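Local atomic coordinates of 3-methyladenine dna-glycosylase (Archaeoglobus fulgidus, PDB entry 2JHN), a protein that belongs to the AlkA-type DNA glycosylases and joins a TATA-box-binding-protein-like domain to a helical HhH-GPD domain of the base-excision DNA repair superfamily. Residues A[115-129]-A[217-231]. The protein carries 1 engineered substitution. Numbering follows the deposited sequence.
Sequences SMSVFEGIAKAIIQQ and GIGRWTAELVLSIAL. Engineered in segment 217-231: Ile229 (natural residue Met). With NA (sodium ion), chain E.
Gly121 and Ala230 bring their CA atoms within 5.0 Å where helices 118-127 and 220-229 pack roughly antiparallel, their axes 9.6 Å apart at closest and their directions 143° apart. Turn 217-219 precedes helix 220-229 and, with helix 205-213 before it, is consistent with the helix-hairpin-helix element of HhH-GPD proteins; the carbonyl of Ile218 binds sodium together with those of Thr213 and Phe215. The absence of a side chain at Gly121 permits the close approach: Ala230 CB sits 3.7 Å from Gly121 CA. Next along the seam, Ala125 CB abuts Val226 CG2 at 3.5 Å and also reaches Thr222 CG2, while the other Val226 methyl, CG1, meets Ile122 CG1. Toward the Ala230 end Val118 CG2 meets Leu231 CD2; toward the glycine turn Ile218 CD1 approaches Ile122 CG2 and Ile126 CD1.

Polar contacts close both ends. At the glycine turn, the extended Gln129 side chain crosses Thr222 at about a right angle, and Gln129 NE2 serves two acceptors: Thr222 OG1, nearly straight (165°) and close to the amide plane, and Gly217 O, which NE2 meets in the carbonyl plane although the oxygen is tilted from the plane of the Gln129 amide. These two bonds should fix the rotation of the amide. With CG opposite the backbone N, the Trp221 ring swings over to Gln128 and Gln129; its edge takes Gln128 NE2, 3.8 Å from Trp221 CZ2, with amide and ring planes 87° apart, and its indole NH bonds Asp240. At the other end, a water bridges Ser115 OG and the Ala230 carbonyl. Back beside Thr222, a second water donates to Ala125 O at 2.6 Å and hydrogen-bonds Thr222 OG1; this water's oxygen lies 3.1 Å above the plane of the Trp221 ring, toward its rim.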
ATOM      1  N   SER A 115      -0.815  -1.569   2.950  1.00 12.48           N
ATOM      2  CA  SER A 115      -1.531  -1.896   4.183  1.00 12.76           C
ATOM      3  C   SER A 115      -0.727  -2.887   5.045  1.00 12.91           C
ATOM      4  O   SER A 115       0.087  -3.658   4.529  1.00 12.84           O
ATOM      5  CB  SER A 115      -2.905  -2.498   3.861  1.00 11.99           C
ATOM      6  OG  SER A 115      -2.798  -3.698   3.087  1.00 13.27           O
ATOM      7  N   MET A 116      -0.984  -2.881   6.351  0.50 13.47           N
ATOM      8  CA  MET A 116      -0.335  -3.819   7.269  0.50 14.68           C
ATOM      9  C   MET A 116      -1.260  -4.966   7.722  0.50 13.77           C
ATOM     10  O   MET A 116      -0.941  -5.706   8.666  0.50 13.08           O
ATOM     11  CB  MET A 116       0.263  -3.079   8.469  0.50 14.96           C
ATOM     12  CG  MET A 116       1.206  -1.931   8.076  0.50 15.56           C
ATOM     13  SD  MET A 116       2.702  -1.850   9.098  0.50 18.86           S
ATOM     14  CE  MET A 116       3.343  -3.489   8.765  0.50 20.34           C
ATOM     15  N   SER A 117      -2.405  -5.092   7.050  1.00 12.94           N
ATOM     16  CA  SER A 117      -3.281  -6.268   7.180  1.00 11.97           C
ATOM     17  C   SER A 117      -4.158  -6.350   5.937  1.00 11.98           C
ATOM     18  O   SER A 117      -4.401  -5.334   5.271  1.00  9.29           O
ATOM     19  CB  SER A 117      -4.188  -6.203   8.436  1.00 12.36           C
ATOM     20  OG  SER A 117      -5.221  -5.208   8.334  1.00  9.10           O
ATOM     21  N   VAL A 118      -4.670  -7.556   5.661  1.00 11.03           N
ATOM     22  CA  VAL A 118      -5.604  -7.755   4.546  1.00 11.18           C
ATOM     23  C   VAL A 118      -6.862  -6.901   4.725  1.00 11.19           C
ATOM     24  O   VAL A 118      -7.358  -6.275   3.771  1.00  9.86           O
ATOM     25  CB  VAL A 118      -5.996  -9.257   4.432  1.00 11.34           C
ATOM     26  CG1 VAL A 118      -7.146  -9.468   3.405  1.00 13.07           C
ATOM     27  CG2 VAL A 118      -4.766 -10.074   4.060  1.00 11.64           C
ATOM     28  N   PHE A 119      -7.417  -6.923   5.940  1.00 11.04           N
ATOM     29  CA  PHE A 119      -8.565  -6.088   6.249  1.00 10.56           C
ATOM     30  C   PHE A 119      -8.344  -4.611   5.904  1.00  9.85           C
ATOM     31  O   PHE A 119      -9.170  -4.005   5.229  1.00  8.23           O
ATOM     32  CB  PHE A 119      -9.002  -6.188   7.728  1.00 11.58           C
ATOM     33  CG  PHE A 119     -10.208  -5.364   8.022  1.00 10.95           C
ATOM     34  CD1 PHE A 119     -11.410  -5.625   7.356  1.00 11.95           C
ATOM     35  CD2 PHE A 119     -10.156  -4.325   8.939  1.00 13.35           C
ATOM     36  CE1 PHE A 119     -12.543  -4.879   7.606  1.00 13.32           C
ATOM     37  CE2 PHE A 119     -11.327  -3.539   9.214  1.00 13.97           C
ATOM     38  CZ  PHE A 119     -12.504  -3.820   8.553  1.00 13.58           C
ATOM     39  N   GLU A 120      -7.213  -4.050   6.334  1.00  9.55           N
ATOM     40  CA  GLU A 120      -6.907  -2.655   6.018  1.00  9.47           C
ATOM     41  C   GLU A 120      -6.837  -2.432   4.498  1.00  9.67           C
ATOM     42  O   GLU A 120      -7.374  -1.443   3.986  1.00  9.33           O
ATOM     43  CB  GLU A 120      -5.624  -2.219   6.725  1.00 10.05           C
ATOM     44  CG  GLU A 120      -5.132  -0.813   6.332  1.00 10.02           C
ATOM     45  CD  GLU A 120      -3.747  -0.481   6.878  1.00 10.12           C
ATOM     46  OE1 GLU A 120      -3.127  -1.321   7.567  1.00 12.22           O
ATOM     47  OE2 GLU A 120      -3.283   0.665   6.586  1.00 14.98           O
ATOM     48  N   GLY A 121      -6.158  -3.335   3.790  1.00  8.56           N
ATOM     49  CA  GLY A 121      -6.030  -3.239   2.321  1.00  9.09           C
ATOM     50  C   GLY A 121      -7.373  -3.261   1.607  1.00  9.32           C
ATOM     51  O   GLY A 121      -7.617  -2.441   0.719  1.00  9.19           O
ATOM     52  N   ILE A 122      -8.262  -4.185   1.999  1.00  9.09           N
ATOM     53  CA  ILE A 122      -9.600  -4.218   1.390  1.00  9.88           C
ATOM     54  C   ILE A 122     -10.414  -2.947   1.689  1.00  9.94           C
ATOM     55  O   ILE A 122     -10.980  -2.342   0.770  1.00  9.57           O
ATOM     56  CB  ILE A 122     -10.427  -5.504   1.764  1.00  9.59           C
ATOM     57  CG1 ILE A 122      -9.687  -6.772   1.308  1.00 10.10           C
ATOM     58  CG2 ILE A 122     -11.846  -5.428   1.118  1.00 10.42           C
ATOM     59  CD1 ILE A 122     -10.260  -8.073   1.914  1.00 10.61           C
ATOM     60  N   ALA A 123     -10.451  -2.548   2.964  1.00 10.24           N
ATOM     61  CA  ALA A 123     -11.202  -1.375   3.386  1.00 11.28           C
ATOM     62  C   ALA A 123     -10.732  -0.146   2.599  1.00 12.11           C
ATOM     63  O   ALA A 123     -11.549   0.600   2.019  1.00 12.26           O
ATOM     64  CB  ALA A 123     -11.055  -1.156   4.911  1.00 11.95           C
ATOM     65  N   LYS A 124      -9.421   0.059   2.524  1.00 12.99           N
ATOM     66  CA  LYS A 124      -8.916   1.232   1.809  1.00 13.74           C
ATOM     67  C   LYS A 124      -9.211   1.175   0.295  1.00 13.51           C
ATOM     68  O   LYS A 124      -9.530   2.208  -0.324  1.00 13.17           O
ATOM     69  CB  LYS A 124      -7.416   1.485   2.121  1.00 13.64           C
ATOM     70  CG  LYS A 124      -7.154   1.891   3.578  1.00 14.58           C
ATOM     71  CD  LYS A 124      -5.684   2.187   3.859  1.00 16.39           C
ATOM     72  CE  LYS A 124      -5.502   3.643   4.286  1.00 20.73           C
ATOM     73  NZ  LYS A 124      -4.066   4.150   4.367  1.00 20.81           N
ATOM     74  N   ALA A 125      -9.162  -0.028  -0.293  1.00 12.56           N
ATOM     75  CA  ALA A 125      -9.476  -0.169  -1.720  1.00 13.05           C
ATOM     76  C   ALA A 125     -10.943   0.227  -2.010  1.00 13.95           C
ATOM     77  O   ALA A 125     -11.238   0.867  -3.017  1.00 14.33           O
ATOM     78  CB  ALA A 125      -9.159  -1.606  -2.228  1.00 12.12           C
ATOM     79  N   ILE A 126     -11.831  -0.151  -1.096  1.00 13.68           N
ATOM     80  CA  ILE A 126     -13.226   0.188  -1.175  1.00 15.27           C
ATOM     81  C   ILE A 126     -13.434   1.702  -1.025  1.00 15.84           C
ATOM     82  O   ILE A 126     -14.159   2.321  -1.824  1.00 16.42           O
ATOM     83  CB  ILE A 126     -14.033  -0.573  -0.099  1.00 14.03           C
ATOM     84  CG1 ILE A 126     -14.106  -2.070  -0.424  1.00 14.39           C
ATOM     85  CG2 ILE A 126     -15.481   0.028   0.014  1.00 15.92           C
ATOM     86  CD1 ILE A 126     -14.610  -2.909   0.762  1.00 15.20           C
ATOM     87  N   ILE A 127     -12.794   2.282  -0.005  1.00 16.27           N
ATOM     88  CA  ILE A 127     -12.826   3.747   0.204  1.00 17.10           C
ATOM     89  C   ILE A 127     -12.460   4.526  -1.064  1.00 18.92           C
ATOM     90  O   ILE A 127     -13.134   5.506  -1.427  1.00 19.21           O
ATOM     91  CB  ILE A 127     -11.961   4.168   1.417  1.00 17.19           C
ATOM     92  CG1 ILE A 127     -12.580   3.614   2.725  1.00 14.37           C
ATOM     93  CG2 ILE A 127     -11.748   5.717   1.467  1.00 16.97           C
ATOM     94  CD1 ILE A 127     -11.674   3.769   3.954  1.00 15.76           C
ATOM     95  N   GLN A 128     -11.425   4.069  -1.754  1.00 19.67           N
ATOM     96  CA  GLN A 128     -10.960   4.698  -2.980  1.00 21.95           C
ATOM     97  C   GLN A 128     -11.904   4.648  -4.203  1.00 22.03           C
ATOM     98  O   GLN A 128     -11.691   5.376  -5.164  1.00 21.86           O
ATOM     99  CB  GLN A 128      -9.610   4.103  -3.345  1.00 22.36           C
ATOM    100  CG  GLN A 128      -8.703   5.036  -4.116  1.00 27.27           C
ATOM    101  CD  GLN A 128      -7.574   4.281  -4.732  1.00 30.11           C
ATOM    102  OE1 GLN A 128      -6.965   3.413  -4.089  1.00 33.12           O
ATOM    103  NE2 GLN A 128      -7.289   4.582  -5.999  1.00 33.27           N
ATOM    104  N   GLN A 129     -12.926   3.799  -4.172  1.00 23.16           N
ATOM    105  CA  GLN A 129     -13.845   3.644  -5.316  1.00 24.31           C
ATOM    106  C   GLN A 129     -14.445   5.001  -5.753  1.00 25.28           C
ATOM    107  O   GLN A 129     -15.029   5.722  -4.943  1.00 24.99           O
ATOM    108  CB  GLN A 129     -14.942   2.593  -5.023  1.00 23.85           C
ATOM    109  CG  GLN A 129     -14.373   1.163  -4.819  1.00 22.55           C
ATOM    110  CD  GLN A 129     -15.408   0.071  -4.518  1.00 24.52           C
ATOM    111  OE1 GLN A 129     -16.519   0.334  -4.037  1.00 25.66           O
ATOM    112  NE2 GLN A 129     -15.038  -1.168  -4.804  1.00 20.61           N
ATOM    113  N   GLY A 217     -20.208  -5.220  -5.125  1.00 18.05           N
ATOM    114  CA  GLY A 217     -19.632  -3.886  -5.017  1.00 17.60           C
ATOM    115  C   GLY A 217     -18.114  -3.946  -5.132  1.00 16.44           C
ATOM    116  O   GLY A 217     -17.441  -2.901  -5.185  1.00 16.14           O
ATOM    117  N   ILE A 218     -17.591  -5.169  -5.155  1.00 15.24           N
ATOM    118  CA  ILE A 218     -16.171  -5.399  -5.472  1.00 14.22           C
ATOM    119  C   ILE A 218     -16.100  -6.010  -6.873  1.00 13.65           C
ATOM    120  O   ILE A 218     -16.499  -7.153  -7.064  1.00 13.98           O
ATOM    121  CB  ILE A 218     -15.466  -6.302  -4.464  1.00 14.07           C
ATOM    122  CG1 ILE A 218     -15.548  -5.693  -3.043  1.00 15.02           C
ATOM    123  CG2 ILE A 218     -14.000  -6.521  -4.899  1.00 13.46           C
ATOM    124  CD1 ILE A 218     -14.749  -6.420  -1.960  1.00 14.93           C
ATOM    125  N   GLY A 219     -15.567  -5.251  -7.823  1.00 12.78           N
ATOM    126  CA  GLY A 219     -15.396  -5.761  -9.193  1.00 12.37           C
ATOM    127  C   GLY A 219     -13.926  -5.988  -9.533  1.00 13.11           C
ATOM    128  O   GLY A 219     -13.057  -6.082  -8.616  1.00 12.33           O
ATOM    129  N   ARG A 220     -13.648  -6.053 -10.840  1.00 12.00           N
ATOM    130  CA  ARG A 220     -12.307  -6.434 -11.311  1.00 11.79           C
ATOM    131  C   ARG A 220     -11.215  -5.473 -10.800  1.00 11.48           C
ATOM    132  O   ARG A 220     -10.194  -5.931 -10.293  1.00 10.55           O
ATOM    133  CB  ARG A 220     -12.268  -6.522 -12.833  1.00 11.86           C
ATOM    134  CG  ARG A 220     -10.912  -6.878 -13.358  1.00 12.13           C
ATOM    135  CD  ARG A 220     -10.974  -7.196 -14.850  1.00 16.56           C
ATOM    136  NE  ARG A 220      -9.795  -7.981 -15.193  1.00 19.54           N
ATOM    137  CZ  ARG A 220      -9.528  -8.462 -16.402  1.00 22.58           C
ATOM    138  NH1 ARG A 220     -10.369  -8.224 -17.424  1.00 21.73           N
ATOM    139  NH2 ARG A 220      -8.413  -9.186 -16.584  1.00 21.03           N
ATOM    140  N   TRP A 221     -11.444  -4.163 -10.927  1.00 10.82           N
ATOM    141  CA  TRP A 221     -10.433  -3.179 -10.556  1.00 12.76           C
ATOM    142  C   TRP A 221     -10.094  -3.252  -9.069  1.00 11.74           C
ATOM    143  O   TRP A 221      -8.932  -3.391  -8.722  1.00 11.53           O
ATOM    144  CB  TRP A 221     -10.849  -1.750 -10.945  1.00 14.53           C
ATOM    145  CG  TRP A 221      -9.935  -0.715 -10.381  1.00 18.39           C
ATOM    146  CD1 TRP A 221      -8.587  -0.563 -10.635  1.00 19.69           C
ATOM    147  CD2 TRP A 221     -10.282   0.302  -9.442  1.00 21.45           C
ATOM    148  NE1 TRP A 221      -8.091   0.500  -9.913  1.00 21.85           N
ATOM    149  CE2 TRP A 221      -9.108   1.047  -9.174  1.00 19.93           C
ATOM    150  CE3 TRP A 221     -11.486   0.677  -8.813  1.00 22.74           C
ATOM    151  CZ2 TRP A 221      -9.094   2.138  -8.285  1.00 22.48           C
ATOM    152  CZ3 TRP A 221     -11.476   1.771  -7.946  1.00 22.34           C
ATOM    153  CH2 TRP A 221     -10.283   2.484  -7.684  1.00 21.94           C
ATOM    154  N   THR A 222     -11.106  -3.193  -8.205  1.00 11.10           N
ATOM    155  CA  THR A 222     -10.878  -3.293  -6.758  1.00 11.19           C
ATOM    156  C   THR A 222     -10.190  -4.614  -6.391  1.00 10.46           C
ATOM    157  O   THR A 222      -9.281  -4.630  -5.549  1.00  9.85           O
ATOM    158  CB  THR A 222     -12.199  -3.164  -6.012  1.00 12.39           C
ATOM    159  OG1 THR A 222     -12.728  -1.852  -6.281  1.00 14.47           O
ATOM    160  CG2 THR A 222     -11.993  -3.389  -4.481  1.00 11.94           C
ATOM    161  N   ALA A 223     -10.602  -5.710  -7.020  1.00  9.08           N
ATOM    162  CA  ALA A 223     -10.047  -7.025  -6.658  1.00  9.90           C
ATOM    163  C   ALA A 223      -8.555  -7.086  -7.079  1.00  9.91           C
ATOM    164  O   ALA A 223      -7.674  -7.516  -6.290  1.00  9.91           O
ATOM    165  CB  ALA A 223     -10.890  -8.181  -7.281  1.00 10.20           C
ATOM    166  N   GLU A 224      -8.270  -6.638  -8.300  1.00  9.65           N
ATOM    167  CA  GLU A 224      -6.873  -6.634  -8.797  1.00 10.59           C
ATOM    168  C   GLU A 224      -5.983  -5.661  -8.035  1.00  9.59           C
ATOM    169  O   GLU A 224      -4.804  -5.979  -7.777  1.00 10.32           O
ATOM    170  CB  GLU A 224      -6.793  -6.403 -10.308  1.00  9.90           C
ATOM    171  CG  GLU A 224      -7.476  -7.536 -11.101  1.00 11.06           C
ATOM    172  CD  GLU A 224      -7.367  -7.380 -12.597  1.00 13.73           C
ATOM    173  OE1 GLU A 224      -7.065  -6.247 -13.072  1.00 14.37           O
ATOM    174  OE2 GLU A 224      -7.562  -8.425 -13.288  1.00 14.26           O
ATOM    175  N   LEU A 225      -6.519  -4.505  -7.676  1.00 10.48           N
ATOM    176  CA  LEU A 225      -5.770  -3.551  -6.824  1.00 10.82           C
ATOM    177  C   LEU A 225      -5.441  -4.203  -5.458  1.00 10.25           C
ATOM    178  O   LEU A 225      -4.292  -4.186  -5.010  1.00 10.21           O
ATOM    179  CB  LEU A 225      -6.566  -2.253  -6.641  1.00 10.93           C
ATOM    180  CG  LEU A 225      -5.879  -1.040  -6.040  1.00 12.11           C
ATOM    181  CD1 LEU A 225      -4.755  -0.606  -7.009  1.00 13.97           C
ATOM    182  CD2 LEU A 225      -6.954   0.069  -5.890  1.00 13.18           C
ATOM    183  N   VAL A 226      -6.432  -4.829  -4.831  1.00  9.88           N
ATOM    184  CA  VAL A 226      -6.189  -5.542  -3.541  1.00  9.23           C
ATOM    185  C   VAL A 226      -5.114  -6.601  -3.709  1.00  9.22           C
ATOM    186  O   VAL A 226      -4.168  -6.660  -2.919  1.00  7.92           O
ATOM    187  CB  VAL A 226      -7.478  -6.155  -2.975  1.00  8.79           C
ATOM    188  CG1 VAL A 226      -7.166  -7.187  -1.841  1.00  9.64           C
ATOM    189  CG2 VAL A 226      -8.414  -5.030  -2.468  1.00  9.74           C
ATOM    190  N   LEU A 227      -5.258  -7.437  -4.741  1.00  8.97           N
ATOM    191  CA  LEU A 227      -4.330  -8.515  -4.991  1.00 10.50           C
ATOM    192  C   LEU A 227      -2.872  -8.013  -5.053  1.00 10.11           C
ATOM    193  O   LEU A 227      -1.985  -8.605  -4.459  1.00 10.65           O
ATOM    194  CB  LEU A 227      -4.696  -9.254  -6.288  1.00  9.05           C
ATOM    195  CG  LEU A 227      -5.776 -10.345  -6.029  1.00 12.40           C
ATOM    196  CD1 LEU A 227      -6.489 -10.710  -7.307  1.00 14.33           C
ATOM    197  CD2 LEU A 227      -5.088 -11.578  -5.455  1.00 15.74           C
ATOM    198  N   SER A 228      -2.666  -6.916  -5.746  1.00 10.25           N
ATOM    199  CA  SER A 228      -1.303  -6.386  -5.941  1.00 11.45           C
ATOM    200  C   SER A 228      -0.819  -5.564  -4.739  1.00 11.04           C
ATOM    201  O   SER A 228       0.279  -5.817  -4.207  1.00 12.54           O
ATOM    202  CB  SER A 228      -1.240  -5.557  -7.224  1.00 11.79           C
ATOM    203  OG  SER A 228      -2.261  -4.582  -7.283  1.00 14.62           O
ATOM    204  N   ILE A 229      -1.614  -4.593  -4.324  1.00 10.42           N
ATOM    205  CA  ILE A 229      -1.154  -3.630  -3.307  1.00 12.06           C
ATOM    206  C   ILE A 229      -1.313  -4.076  -1.854  1.00 11.62           C
ATOM    207  O   ILE A 229      -0.609  -3.540  -0.980  1.00 13.45           O
ATOM    208  CB  ILE A 229      -1.683  -2.158  -3.535  1.00 12.24           C
ATOM    209  CG1 ILE A 229      -3.117  -1.971  -3.026  1.00 13.19           C
ATOM    210  CG2 ILE A 229      -1.511  -1.724  -5.018  1.00 14.02           C
ATOM    211  CD1 ILE A 229      -3.628  -0.475  -3.014  1.00 14.02           C
ATOM    212  N   ALA A 230      -2.208  -5.034  -1.595  1.00 11.35           N
ATOM    213  CA  ALA A 230      -2.457  -5.560  -0.245  1.00 11.32           C
ATOM    214  C   ALA A 230      -1.967  -7.001  -0.041  1.00 11.58           C
ATOM    215  O   ALA A 230      -1.444  -7.331   1.039  1.00 12.70           O
ATOM    216  CB  ALA A 230      -3.948  -5.441   0.130  1.00 11.45           C
ATOM    217  N   LEU A 231      -2.110  -7.836  -1.066  1.00 10.58           N
ATOM    218  CA  LEU A 231      -1.826  -9.258  -0.992  1.00 11.17           C
ATOM    219  C   LEU A 231      -0.437  -9.619  -1.497  1.00 11.13           C
ATOM    220  O   LEU A 231       0.017 -10.744  -1.297  1.00 11.96           O
ATOM    221  CB  LEU A 231      -2.911 -10.085  -1.731  1.00 11.49           C
ATOM    222  CG  LEU A 231      -4.328  -9.977  -1.171  1.00 13.17           C
ATOM    223  CD1 LEU A 231      -5.226 -11.095  -1.649  1.00 15.33           C
ATOM    224  CD2 LEU A 231      -4.303  -9.924   0.377  1.00 13.05           C
TER
HETATM  225 NA    NA E1298     -18.606  -8.395  -7.045  1.00 18.75          NA
HETATM  226  O   HOH W   1      -2.084  -6.309   3.415  1.00 15.49           O
HETATM  227  O   HOH W   2      -3.014  -2.282   0.616  1.00 17.56           O
HETATM  228  O   HOH W   3     -10.733   0.036  -5.424  1.00 19.75           O
HETATM  229  O   HOH W   4     -19.927  -6.423  -7.650  1.00 17.01           O
HETATM  230  O   HOH W   5     -18.452  -8.793  -9.533  1.00 19.18           O